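Local coordinates for protein carboxypeptidase A (Helicoverpa armigera, PDB 1JQG) that is a zinc-dependent carboxypeptidase of the M14 family that probably removes C-terminal residues from peptide substrates and is made as a proenzyme, at residues A[240-245]-A[275-280]; A[263-268]-A[361-366]. All blocks are in the same frame, centred on the assembly; numbering follows the deposited sequence.

Both interactions lie at the surface of the zinc carboxypeptidase domain and draw on the long loop region between helices 221-228 and 283-294, where no residue between 245 and 275 is helix or strand. Interaction 1 closes this region on itself, whereas interaction 2 ties it to the loop that leads into helix 366-373, nearer the zinc. Their chemistry differs accordingly: an arginine stacked on a tyrosine, with a water bridging the arginine to the backbone, in interaction 1; a serine hydroxyl taking a backbone N-H among small side chains in interaction 2. The two meet where the His275 ring packs against Ser265 and Ser266, with a weak hydrogen bond between its NE2 and Ser267 OG.

Interaction 1 (A[240-245]-A[275-280]); sequences TGYMAG and HGRSAF
The guanidinium of Arg277 lies flat on the ring of Tyr242, a cation-pi stack with Arg277 CZ 4.2 Å from the centroid of the Tyr242 ring and the two planes 28° apart. The overlap is offset toward the phenol end: Arg277 NH1 sits 3.6 Å from Tyr242 CZ. The aliphatic part of the arginine joins in, Arg277 CG approaching Tyr242 CE2 to 3.5 Å. Extended from CG to NE, the chain climbs past CE2 and OH of the tyrosine and lays the guanidinium over the ring face, with NH2 toward the backbone of 240-241. There Arg277 NH2 gives a hydrogen bond to a water at the guanidinium edge (2.7 Å), and the water in turn donates to Thr240 O at 3.2 Å, so the far end of the arginine is bridged to the backbone rather than left to the stack alone.

The tyrosine hydroxyl reaches the opposite segment as well, where the backbone N of Arg277 makes a weak hydrogen bond to Tyr242 OH (3.3 Å, N-H...O angle 155°). Its stronger partner is the Glu282 carboxylate, just before helix 283-294, and Ser281 OG adds a weak bond. Tyr242 OH also stands 3.8 Å from Gly276 CA; a side chain at Gly276 would crowd the hydroxyl and jam against the carbonyl O of His275, which calls for glycine.

Further out, Phe274 meets the Tyr242 ring edge-to-face, and Val269 touches the same side chain. On the other segment His275 ND1 donates to Gly276 O, fastening the imidazole to the turn that presents Arg277. Away from the zinc site, this is a cation-pi stack joining two parts of one irregular loop region, which in this M14 carboxypeptidase domain spans the distance from helix 221-228 to helix 283-294.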
loop_
_atom_site.group_PDB
_atom_site.type_symbol
_atom_site.label_atom_id
_atom_site.label_comp_id
_atom_site.label_asym_id
_atom_site.label_seq_id
_atom_site.Cartn_x
_atom_site.Cartn_y
_atom_site.Cartn_z
ATOM N N THR A 240 -9.580 -16.923 -9.028
ATOM C CA THR A 240 -9.927 -18.350 -8.806
ATOM C C THR A 240 -9.176 -19.205 -9.810
ATOM O O THR A 240 -8.307 -18.733 -10.554
ATOM C CB THR A 240 -11.422 -18.590 -8.944
ATOM O OG1 THR A 240 -11.898 -18.026 -10.169
ATOM C CG2 THR A 240 -12.234 -17.921 -7.850
ATOM N N GLY A 241 -9.467 -20.518 -9.838
ATOM C CA GLY A 241 -8.831 -21.411 -10.804
ATOM C C GLY A 241 -7.416 -21.758 -10.411
ATOM O O GLY A 241 -6.625 -22.198 -11.255
ATOM N N TYR A 242 -7.038 -21.584 -9.142
ATOM C CA TYR A 242 -5.693 -21.897 -8.687
ATOM C C TYR A 242 -5.681 -23.094 -7.731
ATOM O O TYR A 242 -4.594 -23.612 -7.523
ATOM C CB TYR A 242 -5.062 -20.752 -7.907
ATOM C CG TYR A 242 -4.431 -19.679 -8.747
ATOM C CD1 TYR A 242 -5.036 -18.458 -9.014
ATOM C CD2 TYR A 242 -3.169 -19.932 -9.293
ATOM C CE1 TYR A 242 -4.370 -17.529 -9.806
ATOM C CE2 TYR A 242 -2.507 -18.996 -10.058
ATOM C CZ TYR A 242 -3.116 -17.786 -10.322
ATOM O OH TYR A 242 -2.509 -16.812 -11.111
ATOM N N MET A 243 -6.838 -23.679 -7.436
ATOM C CA MET A 243 -6.937 -24.850 -6.579
ATOM C C MET A 243 -8.290 -25.508 -6.770
ATOM O O MET A 243 -9.336 -24.888 -7.005
ATOM C CB MET A 243 -6.713 -24.464 -5.124
ATOM C CG MET A 243 -6.832 -25.591 -4.136
ATOM S SD MET A 243 -6.573 -25.087 -2.432
ATOM C CE MET A 243 -4.774 -25.301 -2.472
ATOM N N ALA A 244 -8.334 -26.815 -6.573
ATOM C CA ALA A 244 -9.543 -27.624 -6.678
ATOM C C ALA A 244 -10.653 -27.190 -5.754
ATOM O O ALA A 244 -10.469 -27.081 -4.533
ATOM C CB ALA A 244 -9.146 -29.066 -6.335
ATOM N N GLY A 245 -11.783 -26.796 -6.327
ATOM C CA GLY A 245 -12.908 -26.315 -5.520
ATOM C C GLY A 245 -12.659 -24.922 -4.963
ATOM O O GLY A 245 -13.429 -24.372 -4.188
ATOM N N HIS A 275 2.703 -15.709 -5.550
ATOM C CA HIS A 275 3.133 -14.916 -6.681
ATOM C C HIS A 275 2.259 -15.106 -7.912
ATOM O O HIS A 275 2.470 -14.374 -8.897
ATOM C CB HIS A 275 4.621 -15.169 -6.969
ATOM C CG HIS A 275 5.035 -16.592 -7.089
ATOM N ND1 HIS A 275 4.278 -17.513 -7.806
ATOM C CD2 HIS A 275 6.137 -17.256 -6.629
ATOM C CE1 HIS A 275 4.902 -18.683 -7.734
ATOM N NE2 HIS A 275 6.021 -18.545 -7.039
ATOM N N GLY A 276 1.409 -16.139 -7.947
ATOM C CA GLY A 276 0.703 -16.467 -9.196
ATOM C C GLY A 276 1.374 -17.435 -10.174
ATOM O O GLY A 276 2.423 -17.988 -9.870
ATOM N N ARG A 277 0.720 -17.658 -11.311
ATOM C CA ARG A 277 1.178 -18.530 -12.371
ATOM C C ARG A 277 2.503 -18.026 -12.955
ATOM O O ARG A 277 3.395 -18.842 -13.203
ATOM C CB ARG A 277 0.154 -18.603 -13.519
ATOM C CG ARG A 277 -1.108 -19.365 -13.199
ATOM C CD ARG A 277 -2.119 -19.194 -14.325
ATOM N NE ARG A 277 -3.386 -19.857 -14.006
ATOM C CZ ARG A 277 -4.489 -19.193 -13.681
ATOM N NH1 ARG A 277 -4.393 -17.871 -13.672
ATOM N NH2 ARG A 277 -5.632 -19.805 -13.413
ATOM N N SER A 278 2.569 -16.744 -13.235
ATOM C CA SER A 278 3.697 -16.085 -13.836
ATOM C C SER A 278 3.624 -14.571 -13.562
ATOM O O SER A 278 2.763 -14.104 -12.825
ATOM C CB SER A 278 3.742 -16.257 -15.365
ATOM O OG SER A 278 2.586 -15.584 -15.861
ATOM N N ALA A 279 4.627 -13.843 -14.060
ATOM C CA ALA A 279 4.669 -12.397 -13.899
ATOM C C ALA A 279 3.520 -11.761 -14.684
ATOM O O ALA A 279 3.323 -12.114 -15.843
ATOM C CB ALA A 279 6.025 -11.900 -14.394
ATOM N N PHE A 280 2.782 -10.874 -14.055
ATOM C CA PHE A 280 1.640 -10.222 -14.655
ATOM C C PHE A 280 0.581 -11.215 -15.129
ATOM O O PHE A 280 -0.144 -11.033 -16.116
ATOM C CB PHE A 280 2.077 -9.327 -15.803
ATOM C CG PHE A 280 3.033 -8.237 -15.398
ATOM C CD1 PHE A 280 4.366 -8.311 -15.765
ATOM C CD2 PHE A 280 2.622 -7.167 -14.641
ATOM C CE1 PHE A 280 5.256 -7.326 -15.395
ATOM C CE2 PHE A 280 3.512 -6.181 -14.275
ATOM C CZ PHE A 280 4.840 -6.249 -14.640
HETATM O O HOH W 1 -7.291 -17.656 -13.349
#

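Interaction 2 (A[263-268]-A[361-366])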
loop_
_atom_site.group_PDB
_atom_site.type_symbol
_atom_site.label_atom_id
_atom_site.label_comp_id
_atom_site.label_asym_id
_atom_site.label_seq_id
_atom_site.Cartn_x
_atom_site.Cartn_y
_atom_site.Cartn_z
ATOM N N THR A 263 11.313 -15.213 -7.120
ATOM C CA THR A 263 12.575 -15.515 -6.445
ATOM C C THR A 263 12.428 -15.383 -4.936
ATOM O O THR A 263 13.129 -16.042 -4.179
ATOM C CB THR A 263 13.732 -14.635 -6.931
ATOM O OG1 THR A 263 13.367 -13.269 -6.699
ATOM C CG2 THR A 263 14.023 -14.936 -8.389
ATOM N N ALA A 264 11.494 -14.526 -4.506
ATOM C CA ALA A 264 11.312 -14.328 -3.060
ATOM C C ALA A 264 9.839 -14.223 -2.689
ATOM O O ALA A 264 9.406 -13.272 -2.037
ATOM C CB ALA A 264 12.119 -13.123 -2.599
ATOM N N SER A 265 9.067 -15.246 -3.015
ATOM C CA SER A 265 7.645 -15.311 -2.756
ATOM C C SER A 265 7.152 -16.750 -2.654
ATOM O O SER A 265 7.927 -17.674 -2.866
ATOM C CB SER A 265 6.882 -14.572 -3.861
ATOM O OG SER A 265 7.423 -14.989 -5.114
ATOM N N SER A 266 5.925 -16.953 -2.202
ATOM C CA SER A 266 5.345 -18.247 -1.972
ATOM C C SER A 266 4.797 -18.919 -3.226
ATOM O O SER A 266 4.251 -18.313 -4.153
ATOM C CB SER A 266 4.187 -18.173 -0.951
ATOM O OG SER A 266 3.687 -19.526 -0.951
ATOM N N SER A 267 4.774 -20.245 -3.197
ATOM C CA SER A 267 4.366 -21.056 -4.326
ATOM C C SER A 267 3.030 -21.715 -4.049
ATOM O O SER A 267 2.477 -22.384 -4.911
ATOM C CB SER A 267 5.417 -22.123 -4.626
ATOM O OG SER A 267 6.527 -21.397 -5.161
ATOM N N SER A 268 2.507 -21.470 -2.864
ATOM C CA SER A 268 1.207 -22.003 -2.447
ATOM C C SER A 268 0.146 -20.925 -2.576
ATOM O O SER A 268 0.340 -19.779 -2.179
ATOM C CB SER A 268 1.283 -22.473 -0.991
ATOM O OG SER A 268 0.048 -23.028 -0.540
ATOM N N ALA A 361 13.684 -10.022 2.380
ATOM C CA ALA A 361 13.757 -10.287 0.940
ATOM C C ALA A 361 12.366 -10.365 0.326
ATOM O O ALA A 361 11.489 -11.036 0.822
ATOM C CB ALA A 361 14.619 -11.512 0.665
ATOM N N ALA A 362 12.182 -9.686 -0.787
ATOM C CA ALA A 362 10.908 -9.640 -1.501
ATOM C C ALA A 362 11.158 -9.445 -2.994
ATOM O O ALA A 362 12.079 -8.760 -3.400
ATOM C CB ALA A 362 10.004 -8.512 -1.023
ATOM N N SER A 363 10.311 -10.012 -3.820
ATOM C CA SER A 363 10.395 -9.881 -5.260
ATOM C C SER A 363 9.022 -9.685 -5.886
ATOM O O SER A 363 8.019 -9.898 -5.208
ATOM C CB SER A 363 11.045 -11.120 -5.893
ATOM O OG SER A 363 10.276 -12.261 -5.497
ATOM N N GLY A 364 9.033 -9.237 -7.156
ATOM C CA GLY A 364 7.737 -9.025 -7.819
ATOM C C GLY A 364 7.044 -7.748 -7.366
ATOM O O GLY A 364 5.845 -7.634 -7.618
ATOM N N GLY A 365 7.739 -6.824 -6.731
ATOM C CA GLY A 365 7.128 -5.622 -6.223
ATOM C C GLY A 365 6.921 -4.602 -7.327
ATOM O O GLY A 365 7.630 -4.513 -8.326
ATOM N N ALA A 366 5.892 -3.791 -7.161
ATOM C CA ALA A 366 5.498 -2.777 -8.136
ATOM C C ALA A 366 6.555 -1.701 -8.292
ATOM O O ALA A 366 6.997 -1.387 -9.397
ATOM C CB ALA A 366 4.190 -2.155 -7.665
#
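Two loops of the zinc carboxypeptidase domain meet here near the zinc site: segment 361-366, which leads into helix 366-373, and segment 263-268, part of the long irregular region before helix 283-294. Their backbones come closest at Ala264 and Ala362, whose CA atoms are 5.0 Å apart.

The hydroxyl of Ser363 is the polar link. Ser363 OG accepts a hydrogen bond from the backbone N of Ala264 at 2.8 Å, with an N-H...O angle of 140°, short but bent. Rotation about chi1 (57°) sets the hydroxyl between the backbone N and the carbonyl carbon of Ser363, and from there it meets the Ala264 N-H. The Ala264 methyl points toward the other loop and packs against its backbone, with Ala264 CB 3.8 Å from Ala362 C and 4.4 Å from Ala361 CB. Beside the hydrogen bond, Thr263 OG1 comes within 3.3 Å of Ser363 CB; this hydroxyl is itself tied to Asn260 O, which is likely to steady it beside Ser363. With an alanine in place of Ser363, the N-H of Ala264 would probably be left without its acceptor across the contact, and the two segments would meet there by packing alone.

Each loop is also anchored away from the contact. Gly364 is paired through its backbone with Phe257 and Met259, and Asn254 OD1 takes the N-H of Ala366 at the start of helix 366-373. In 263-268, Ser266 is bonded through its backbone to Thr273. Separately, Ser266 OG accepts from Ser268 N at 3.0 Å, an ST turn that shapes the end of that segment. The side chain of Ala362 lies about 10 Å from the zinc ion. The contact is thus a serine side-chain-to-backbone hydrogen bond between two surface loops near the zinc site of an M14 carboxypeptidase.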